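Local coordinates for protein sensory box/response regulator (Mycobacterium smegmatis, PDB 5YRP) that belongs to the EAL-domain family, with a TIM-barrel-like fold of strands and helices, and binds a magnesium ion, at residues R17-V21 / L240-V246; R62-F68 / I103-L109; R111-L116 / L137-G141; V174-S179 / G205-A211. All coordinates share one frame; numbering follows the deposited sequence.

Contact 1 of 4, residues R17-V21 / L240-V246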
# COMPACT_ATOMS: atom_id res chain seq x y z
N ARG A 17 -4.22 27.06 -1.93
CA ARG A 17 -5.17 28.06 -1.48
C ARG A 17 -4.66 29.45 -1.85
O ARG A 17 -5.33 30.21 -2.54
CB ARG A 17 -5.39 27.96 0.03
CG ARG A 17 -5.88 26.60 0.52
CD ARG A 17 -6.03 26.52 2.03
NE ARG A 17 -4.76 26.76 2.73
CZ ARG A 17 -4.53 26.49 4.02
NH1 ARG A 17 -3.34 26.75 4.54
NH2 ARG A 17 -5.48 25.96 4.78
N THR A 18 -3.45 29.76 -1.39
CA THR A 18 -2.83 31.07 -1.59
C THR A 18 -2.06 31.17 -2.90
O THR A 18 -2.12 32.17 -3.60
CB THR A 18 -1.83 31.38 -0.45
OG1 THR A 18 -2.45 31.10 0.82
CG2 THR A 18 -1.38 32.85 -0.48
N GLY A 19 -1.32 30.11 -3.23
CA GLY A 19 -0.35 30.14 -4.32
C GLY A 19 1.06 30.34 -3.80
O GLY A 19 2.00 30.46 -4.58
N GLU A 20 1.21 30.38 -2.47
CA GLU A 20 2.50 30.63 -1.81
C GLU A 20 3.42 29.40 -1.88
O GLU A 20 2.97 28.28 -1.67
CB GLU A 20 2.27 31.01 -0.34
CG GLU A 20 3.55 31.35 0.42
CD GLU A 20 3.35 31.54 1.92
OE1 GLU A 20 2.24 31.25 2.43
OE2 GLU A 20 4.31 31.97 2.59
N VAL A 21 4.70 29.64 -2.15
CA VAL A 21 5.71 28.58 -2.19
C VAL A 21 6.13 28.18 -0.77
O VAL A 21 6.74 28.97 -0.05
CB VAL A 21 6.95 29.01 -2.99
CG1 VAL A 21 8.01 27.92 -2.99
CG2 VAL A 21 6.58 29.36 -4.43
N LEU A 240 11.30 33.49 -8.17
CA LEU A 240 9.98 33.05 -7.71
C LEU A 240 9.82 33.22 -6.21
O LEU A 240 8.77 33.64 -5.73
CB LEU A 240 9.76 31.59 -8.10
CG LEU A 240 8.49 30.91 -7.57
CD1 LEU A 240 7.24 31.71 -7.87
CD2 LEU A 240 8.38 29.51 -8.17
N LEU A 241 10.86 32.87 -5.46
CA LEU A 241 10.86 33.01 -4.00
C LEU A 241 10.86 34.47 -3.57
O LEU A 241 10.34 34.80 -2.50
CB LEU A 241 12.06 32.29 -3.39
CG LEU A 241 12.03 30.77 -3.50
CD1 LEU A 241 13.39 30.21 -3.09
CD2 LEU A 241 10.93 30.16 -2.65
N ALA A 242 11.46 35.33 -4.39
CA ALA A 242 11.46 36.78 -4.15
C ALA A 242 10.03 37.31 -4.19
O ALA A 242 9.62 38.09 -3.33
CB ALA A 242 12.32 37.49 -5.19
N LYS A 243 9.28 36.87 -5.19
CA LYS A 243 7.86 37.19 -5.29
C LYS A 243 7.13 36.52 -4.13
O LYS A 243 6.35 37.16 -3.42
CB LYS A 243 7.29 36.70 -6.61
CG LYS A 243 7.93 37.33 -7.83
CD LYS A 243 7.35 36.75 -9.11
CE LYS A 243 8.24 37.02 -10.30
NZ LYS A 243 7.66 36.45 -11.55
N GLY A 244 7.38 35.23 -3.96
CA GLY A 244 6.82 34.45 -2.85
C GLY A 244 5.66 33.55 -3.24
O GLY A 244 5.32 32.63 -2.49
N ARG A 245 5.05 33.81 -4.39
CA ARG A 245 3.86 33.08 -4.84
C ARG A 245 3.89 32.79 -6.33
O ARG A 245 4.76 33.26 -7.06
CB ARG A 245 2.60 33.89 -4.54
CG ARG A 245 2.48 34.42 -3.12
CD ARG A 245 1.17 35.18 -2.92
NE ARG A 245 1.03 36.29 -3.86
CZ ARG A 245 0.39 36.25 -5.03
NH1 ARG A 245 -0.21 35.13 -5.45
NH2 ARG A 245 0.34 37.34 -5.79
N VAL A 246 2.90 32.01 -6.76
CA VAL A 246 2.59 31.83 -8.18
C VAL A 246 1.13 32.22 -8.38
O VAL A 246 0.38 32.32 -7.41
CB VAL A 246 2.82 30.38 -8.67
CG1 VAL A 246 4.27 29.97 -8.47
CG2 VAL A 246 1.89 29.39 -7.97

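Contact 2 of 4, residues R62-F68 / I103-L109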
# COMPACT_ATOMS: atom_id res chain seq x y z
N ARG A 62 24.51 18.05 -1.45
CA ARG A 62 25.48 19.13 -1.22
C ARG A 62 25.20 20.35 -2.10
O ARG A 62 25.21 21.50 -1.63
CB ARG A 62 26.90 18.61 -1.47
CG ARG A 62 28.01 19.54 -0.98
CD ARG A 62 29.39 18.97 -1.28
NE ARG A 62 30.46 19.77 -0.69
CZ ARG A 62 30.80 19.78 0.60
NH1 ARG A 62 30.14 19.03 1.48
NH2 ARG A 62 31.80 20.55 1.01
N THR A 63 24.93 20.11 -3.38
CA THR A 63 24.68 21.19 -4.34
C THR A 63 23.34 21.89 -4.06
O THR A 63 23.24 23.12 -4.17
CB THR A 63 24.68 20.66 -5.79
OG1 THR A 63 25.83 19.83 -5.99
CG2 THR A 63 24.71 21.80 -6.79
N ALA A 64 22.33 21.11 -3.70
CA ALA A 64 21.01 21.65 -3.38
C ALA A 64 21.08 22.54 -2.15
O ALA A 64 20.60 23.67 -2.16
CB ALA A 64 20.01 20.53 -3.15
N CYS A 65 21.71 22.02 -1.09
CA CYS A 65 21.92 22.76 0.15
C CYS A 65 22.75 24.02 -0.07
O CYS A 65 22.50 25.05 0.54
CB CYS A 65 22.60 21.87 1.18
SG CYS A 65 21.53 20.58 1.86
N ALA A 66 23.75 23.92 -0.94
CA ALA A 66 24.59 25.06 -1.28
C ALA A 66 23.77 26.15 -1.96
O ALA A 66 23.77 27.30 -1.54
CB ALA A 66 25.73 24.63 -2.19
N GLU A 67 23.06 25.75 -3.02
CA GLU A 67 22.17 26.65 -3.76
C GLU A 67 21.06 27.20 -2.88
O GLU A 67 20.63 28.34 -3.05
CB GLU A 67 21.58 25.90 -4.97
CG GLU A 67 20.57 26.69 -5.80
CD GLU A 67 21.14 27.94 -6.43
OE1 GLU A 67 22.38 28.06 -6.55
OE2 GLU A 67 20.33 28.81 -6.83
N PHE A 68 20.59 26.39 -1.94
CA PHE A 68 19.52 26.78 -1.02
C PHE A 68 19.99 27.90 -0.08
O PHE A 68 19.27 28.88 0.11
CB PHE A 68 19.05 25.54 -0.23
CG PHE A 68 17.95 25.81 0.77
CD1 PHE A 68 16.97 26.76 0.54
CD2 PHE A 68 17.88 25.06 1.94
CE1 PHE A 68 15.96 26.99 1.47
CE2 PHE A 68 16.88 25.28 2.87
CZ PHE A 68 15.92 26.24 2.63
N ILE A 103 26.78 18.71 6.20
CA ILE A 103 26.40 19.55 5.06
C ILE A 103 25.72 20.83 5.55
O ILE A 103 26.05 21.92 5.09
CB ILE A 103 25.45 18.81 4.08
CG1 ILE A 103 26.09 17.52 3.53
CG2 ILE A 103 25.05 19.71 2.93
CD1 ILE A 103 27.40 17.70 2.80
N MSE A 104 24.79 20.69 6.49
CA MSE A 104 23.99 21.83 6.95
C MSE A 104 24.74 22.76 7.85
O MSE A 104 24.48 23.97 7.86
CB MSE A 104 22.77 21.29 7.68
CG MSE A 104 21.86 20.57 6.69
SE MSE A 104 20.19 20.07 7.61
CE MSE A 104 19.39 21.86 7.73
N LYS A 105 25.66 22.21 8.63
CA LYS A 105 26.62 23.01 9.39
C LYS A 105 27.41 23.90 8.42
O LYS A 105 27.59 25.09 8.66
CB LYS A 105 27.59 22.10 10.15
CG LYS A 105 28.66 22.82 10.96
CD LYS A 105 28.09 23.46 12.22
CE LYS A 105 29.00 24.55 12.75
NZ LYS A 105 28.31 25.36 13.81
N GLU A 106 27.85 23.29 7.32
CA GLU A 106 28.67 23.96 6.31
C GLU A 106 27.96 25.16 5.67
O GLU A 106 28.53 26.25 5.60
CB GLU A 106 29.07 22.95 5.23
CG GLU A 106 30.02 23.50 4.17
CD GLU A 106 30.45 22.45 3.16
OE1 GLU A 106 30.99 22.83 2.10
OE2 GLU A 106 30.24 21.24 3.42
N PHE A 107 26.73 24.94 5.22
CA PHE A 107 25.97 25.97 4.50
C PHE A 107 24.98 26.74 5.39
O PHE A 107 24.05 27.38 4.89
CB PHE A 107 25.24 25.35 3.31
CG PHE A 107 26.15 24.69 2.32
CD1 PHE A 107 27.00 25.44 1.52
CD2 PHE A 107 26.18 23.31 2.20
CE1 PHE A 107 27.85 24.83 0.61
CE2 PHE A 107 27.02 22.69 1.29
CZ PHE A 107 27.86 23.45 0.50
N GLY A 108 25.18 26.66 6.70
CA GLY A 108 24.40 27.43 7.67
C GLY A 108 22.90 27.28 7.54
O GLY A 108 22.15 28.23 7.74
N LEU A 109 22.46 26.07 7.18
CA LEU A 109 21.03 25.79 7.05
C LEU A 109 20.47 25.45 8.42
O LEU A 109 21.05 24.63 9.13
CB LEU A 109 20.80 24.64 6.06
CG LEU A 109 21.21 24.93 4.61
CD1 LEU A 109 21.12 23.67 3.76
CD2 LEU A 109 20.36 26.03 4.00

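Contact 3 of 4, residues R111-L116 / L137-G141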
# COMPACT_ATOMS: atom_id res chain seq x y z
N ARG A 111 17.65 24.37 11.59
CA ARG A 111 16.92 23.15 11.95
C ARG A 111 15.51 23.13 11.37
O ARG A 111 14.74 24.07 11.56
CB ARG A 111 16.85 23.02 13.47
CG ARG A 111 18.20 22.88 14.15
CD ARG A 111 18.05 22.74 15.65
NE ARG A 111 17.11 21.67 15.99
CZ ARG A 111 17.40 20.37 15.98
NH1 ARG A 111 16.46 19.49 16.31
NH2 ARG A 111 18.61 19.94 15.65
N GLY A 112 15.19 22.05 10.65
CA GLY A 112 13.87 21.87 10.04
C GLY A 112 13.77 22.39 8.61
O GLY A 112 12.71 22.32 8.00
N SER A 113 14.88 22.90 8.08
CA SER A 113 14.90 23.52 6.75
C SER A 113 15.16 22.53 5.63
O SER A 113 15.12 22.91 4.45
CB SER A 113 15.98 24.60 6.70
OG SER A 113 17.27 24.03 6.74
N VAL A 114 15.44 21.27 5.97
CA VAL A 114 15.65 20.22 4.97
C VAL A 114 14.76 19.02 5.26
O VAL A 114 14.62 18.60 6.41
CB VAL A 114 17.14 19.79 4.91
CG1 VAL A 114 17.35 18.65 3.93
CG2 VAL A 114 18.01 20.98 4.52
N CYS A 115 14.16 18.47 4.21
CA CYS A 115 13.32 17.28 4.31
C CYS A 115 13.77 16.22 3.30
O CYS A 115 13.65 16.43 2.09
CB CYS A 115 11.86 17.64 4.06
SG CYS A 115 10.75 16.22 4.13
N LEU A 116 14.26 15.09 3.79
CA LEU A 116 14.79 14.03 2.93
C LEU A 116 13.69 13.06 2.50
O LEU A 116 13.19 12.29 3.33
CB LEU A 116 15.91 13.28 3.64
CG LEU A 116 17.12 14.10 4.09
CD1 LEU A 116 18.05 13.26 4.95
CD2 LEU A 116 17.89 14.68 2.91
N LEU A 137 18.31 11.62 12.32
CA LEU A 137 18.04 12.76 11.44
C LEU A 137 17.16 13.83 12.08
O LEU A 137 17.36 15.02 11.85
CB LEU A 137 17.41 12.29 10.14
CG LEU A 137 18.38 11.71 9.10
CD1 LEU A 137 17.61 10.99 8.00
CD2 LEU A 137 19.27 12.80 8.52
N HIS A 138 16.17 13.40 12.86
CA HIS A 138 15.31 14.33 13.59
C HIS A 138 16.09 15.14 14.63
O HIS A 138 15.77 16.30 14.88
CB HIS A 138 14.14 13.59 14.25
CG HIS A 138 13.01 13.29 13.31
ND1 HIS A 138 13.01 12.18 12.50
CD2 HIS A 138 11.87 13.96 13.04
CE1 HIS A 138 11.90 12.17 11.78
NE2 HIS A 138 11.19 13.24 12.09
N ASN A 139 17.10 14.51 15.22
CA ASN A 139 17.97 15.18 16.20
C ASN A 139 18.89 16.23 15.57
O ASN A 139 19.26 17.21 16.21
CB ASN A 139 18.81 14.16 16.96
CG ASN A 139 17.95 13.21 17.77
OD1 ASN A 139 16.73 13.18 17.63
ND2 ASN A 139 18.60 12.42 18.63
N VAL A 140 19.27 16.00 14.31
CA VAL A 140 20.01 16.99 13.52
C VAL A 140 19.10 18.16 13.11
O VAL A 140 19.56 19.30 12.95
CB VAL A 140 20.62 16.35 12.26
CG1 VAL A 140 21.28 17.38 11.36
CG2 VAL A 140 21.64 15.29 12.66
N GLY A 141 17.81 17.88 12.96
CA GLY A 141 16.83 18.87 12.49
C GLY A 141 16.52 18.67 11.02
O GLY A 141 16.41 19.64 10.27

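Contact 4 of 4, residues V174-S179 / G205-A211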
# COMPACT_ATOMS: atom_id res chain seq x y z
N VAL A 174 -3.15 11.34 -8.43
CA VAL A 174 -3.46 12.74 -8.64
C VAL A 174 -3.71 13.06 -10.11
O VAL A 174 -4.56 13.88 -10.43
CB VAL A 174 -2.32 13.62 -8.09
CG1 VAL A 174 -2.60 15.09 -8.31
CG2 VAL A 174 -2.13 13.35 -6.61
N ALA A 175 -2.98 12.40 -11.01
CA ALA A 175 -2.99 12.74 -12.43
C ALA A 175 -4.39 12.82 -13.03
O ALA A 175 -4.81 13.87 -13.52
CB ALA A 175 -2.15 11.74 -13.21
N GLU A 176 -5.11 11.71 -12.97
CA GLU A 176 -6.47 11.64 -13.50
C GLU A 176 -7.50 11.78 -12.37
O GLU A 176 -8.60 11.26 -12.46
CB GLU A 176 -6.69 10.33 -14.25
CG GLU A 176 -5.76 10.14 -15.44
CD GLU A 176 -5.88 8.76 -16.06
OE1 GLU A 176 -4.83 8.15 -16.36
OE2 GLU A 176 -7.02 8.27 -16.24
N LEU A 177 -7.12 12.51 -11.32
CA LEU A 177 -7.98 12.69 -10.16
C LEU A 177 -9.22 13.47 -10.55
O LEU A 177 -9.13 14.54 -11.16
CB LEU A 177 -7.23 13.42 -9.05
CG LEU A 177 -7.98 13.75 -7.76
CD1 LEU A 177 -8.53 12.51 -7.08
CD2 LEU A 177 -7.05 14.49 -6.81
N GLY A 178 -10.38 12.93 -10.19
CA GLY A 178 -11.68 13.50 -10.55
C GLY A 178 -12.30 12.72 -11.69
O GLY A 178 -13.40 12.19 -11.55
N SER A 179 -11.59 12.65 -12.81
CA SER A 179 -12.06 11.89 -13.97
C SER A 179 -11.99 10.39 -13.71
O SER A 179 -12.93 9.65 -14.01
CB SER A 179 -11.24 12.25 -15.22
OG SER A 179 -9.94 11.70 -15.18
N GLY A 205 2.20 15.67 -8.82
CA GLY A 205 1.58 15.38 -10.11
C GLY A 205 0.23 16.03 -10.33
O GLY A 205 -0.63 15.47 -11.01
N VAL A 206 0.03 17.22 -9.76
CA VAL A 206 -1.21 17.97 -9.94
C VAL A 206 -1.25 18.60 -11.33
O VAL A 206 -0.81 19.74 -11.53
CB VAL A 206 -1.38 19.05 -8.86
CG1 VAL A 206 -2.66 19.84 -9.08
CG2 VAL A 206 -1.42 18.40 -7.48
N GLU A 207 -1.78 17.84 -12.29
CA GLU A 207 -1.79 18.23 -13.70
C GLU A 207 -2.99 19.09 -14.05
O GLU A 207 -2.91 19.97 -14.90
CB GLU A 207 -1.81 16.98 -14.58
CG GLU A 207 -0.69 15.98 -14.30
CD GLU A 207 0.67 16.47 -14.77
OE1 GLU A 207 0.77 16.88 -15.94
OE2 GLU A 207 1.64 16.41 -13.98
N THR A 208 -4.12 18.83 -13.40
CA THR A 208 -5.38 19.47 -13.77
C THR A 208 -5.99 20.18 -12.59
O THR A 208 -5.80 19.77 -11.45
CB THR A 208 -6.39 18.43 -14.27
OG1 THR A 208 -6.74 17.54 -13.20
CG2 THR A 208 -5.81 17.63 -15.43
N GLU A 209 -6.71 21.26 -12.87
CA GLU A 209 -7.41 22.02 -11.83
C GLU A 209 -8.54 21.19 -11.21
O GLU A 209 -8.91 21.39 -10.05
CB GLU A 209 -7.95 23.37 -12.34
CG GLU A 209 -9.05 23.30 -13.40
CD GLU A 209 -8.51 23.26 -14.83
OE1 GLU A 209 -7.45 22.63 -15.06
OE2 GLU A 209 -9.16 23.86 -15.71
N ARG A 210 -9.07 20.25 -11.99
CA ARG A 210 -10.00 19.25 -11.49
C ARG A 210 -9.40 18.53 -10.29
O ARG A 210 -10.03 18.42 -9.24
CB ARG A 210 -10.34 18.24 -12.59
CG ARG A 210 -11.53 17.35 -12.27
CD ARG A 210 -11.55 16.10 -13.13
NE ARG A 210 -11.62 16.42 -14.55
CZ ARG A 210 -12.72 16.78 -15.21
NH1 ARG A 210 -13.88 16.89 -14.58
NH2 ARG A 210 -12.65 17.05 -16.51
N ALA A 211 -8.17 18.05 -10.45
CA ALA A 211 -7.44 17.40 -9.37
C ALA A 211 -7.20 18.36 -8.21
O ALA A 211 -7.45 18.03 -7.05
CB ALA A 211 -6.11 16.86 -9.88
O HOH W 1 -3.83 16.07 -12.06

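Contact 1 of 4, residues R17-V21 / L240-V246
Val-21 meets the last turn of helix 234-243 with both of its methyl branches, and this is the close-packed end of the contact. CG1, anti to the backbone N (chi1 178°), lies 3.7 Å from Leu-241 CD2, the two side chains crossing at about a right angle. The other branch, CG2, sits 4.0 Å from Leu-240 CG. A beta-branched valine suits the place, since its two short arms reach two successive leucines at once. Next to this apolar patch the backbones form a single beta bridge. Val-21 N donates to Gly-244 O over 3.1 Å, while Val-246 N donates to Gly-19 O over 2.8 Å. Each carbonyl also receives a CA-H...O contact, at 3.2 Å from Arg-245 CA to Gly-19 O and at 3.5 Å from Glu-20 CA to Gly-244 O. Both glycines have positive phi, a conformation they adopt readily: Gly-244 carries the chain out of the helix, and Gly-19 takes part with Glu-20 in a G1 beta bulge facing Asp-15. Toward solvent the fit is looser. Thr-18 and Arg-245 merely brush past each other, CG2 to CD at 4.2 Å, and the extended chain of Glu-20 leads its carboxylate away from the helix end. Arg-245 and Glu-20 thus contribute chiefly aliphatic stems: Arg-245 CB and CG lie against Gly-19 and Glu-20. The C-terminal tail is therefore held to the hairpin turn mainly by main-chain bonds, with a small apolar patch where the strand begins.

Contact 2 of 4, residues R62-F68 / I103-L109
The charged part of this contact is the salt bridge between Arg-62 and Glu-106, with NH2 2.7 Å from OE1. The arginine chain runs extended from CG to NE after CG leaves anti to the backbone N (chi1 -167°), which carries the guanidinium across to the other helix. Glu-106 is extended too, and the two side chains cross at about a right angle. Their flat ends are not coplanar: the guanidinium and carboxylate planes stand 57° apart. Ile-103 CD1 lies at the guanidinium edge, near its plane. Such long, charged residues suit the solvent-exposed edge, where their length lets them bridge the two helices.

The aromatic part centres on Phe-107. Ala-66 CB makes a CH-pi contact over one ring face, 3.9 Å from the ring centroid and 26° off its normal; the small alanine lets the ring lie close against the helix backbone. CG of Glu-106 lies over the opposite face, and Ile-103 CG2 comes to the ring edge in its plane.

The van der Waals packing is deeper. Cys-65 CB is touched by Ile-103 CG2 at 3.7 Å and by Leu-109 CD1 at 3.5 Å, a compact residue wedged between two branched ones. The second methyl of Leu-109, CD2, reaches Phe-68 CD2 at 3.4 Å, obliquely to that ring.

The contact joins helix 52-73 to the end of helix 96-106 and the loop after it. On the inner side Phe-68 continues onto Leu-82 of strand 81-86, while Ala-64 packs on the same strand and on Leu-8 of strand 7-15.

Contact 3 of 4, residues R111-L116 / L137-G141
Arg-111 curls its side chain over the end of helix 130-140. CG stands beside the backbone N (chi1 -63°), and a bend further out, at chi3, turns the terminal group back toward the helix. NH2 then donates to Asn-139 O at 2.9 Å; Val-140 O is as close to NH2 but poorly aligned for a bond. Asn-139 O lies in the guanidinium plane, but the donor sits above the plane of the carbonyl. Gly-141 CA lies over one face of the guanidinium, toward its rim. A cationic, flexible residue suits a helix C-terminus, where its charge would probably be favourable beside the negative end of the helix dipole.

Gly-141 is the C-prime residue of a Schellman motif: its positive phi ends the helix, with Val-142 N bonded to Leu-137 O and Gly-141 N weakly to His-138 O. It has no side chain to obstruct the arginine. Its carbonyl O accepts from Gly-112 N at 2.7 Å. Gly-112 also has positive phi, so glycine fits on both sides of this bond.

Further along, Leu-116 and Leu-137 meet at about a right angle. With CG beside the backbone N in both (chi1 -59° and -80°), their methyl ends come together, Leu-116 CD1 touching Leu-137 CD2 at 3.8 Å.

Both leucines also pack on Val-142, placing the contact within the beta-alpha-beta unit of strand 114-119, helix 130-140 and strand 142-149. Helix 96-106 adjoins it through Phe-96, which touches Leu-116, and Ala-101, which touches Val-140.

Contact 4 of 4, residues V174-S179 / G205-A211
A capped helix start, that of helix 209-218, is the element around which this contact is built, and Ala-211 in its first turn packs against Leu-177, CB to CB at 3.7 Å. Leu-177 CD2 lies 3.6 Å from Ala-211 O; the small alanine suits a site where the loop passes close to the helix. Val-174 adds CG1, anti to its own N (chi1 179°), which meets Val-206 CG2 at 3.6 Å. Val-206 is the centre of an inverse gamma turn, leading from Gly-205, whose positive phi suits glycine. Toward the exposed edge, Arg-210 lays its aliphatic stem along the loop, with CD 3.5 Å from Leu-177 O.

No direct hydrogen bond links the two segments. One water lies between them, accepting from Thr-208 N at 3.1 Å and probably donating to Ala-175 O, 2.8 Å away, although other acceptors compete for its protons. Thr-208 is the N-cap residue, and its OG1 (chi1 65°) makes the capping bond to Ala-211 N, three residues on, at 3.1 Å. Threonine suits the N-cap because its short side chain can turn its hydroxyl back to a first-turn amide, here in a helix on the outside of the barrel-like EAL fold.

Contacts 2, 3 and 4 follow one another along the chain, and contact 1 spans them all, joining the turn between the first two strands to the C-terminal helix 234-243. Contacts 2 and 3 are neighbours, their centres about 12 Å apart; helix 96-106 of contact 2 leads in the chain to strand 114-119 of contact 3, and Met-104 and Phe-68 pack directly on Ser-113. Contact 4 lies on the opposite side of the chain's centre from both, about 34 Å from contact 2 and 31 Å from contact 3, centre to centre. The centre of contact 1 lies about 21 to 23 Å from the other three centres. Together they join helices and connecting loops to one another and, in contact 3, to a strand of the sheet whose strands carry magnesium ligands.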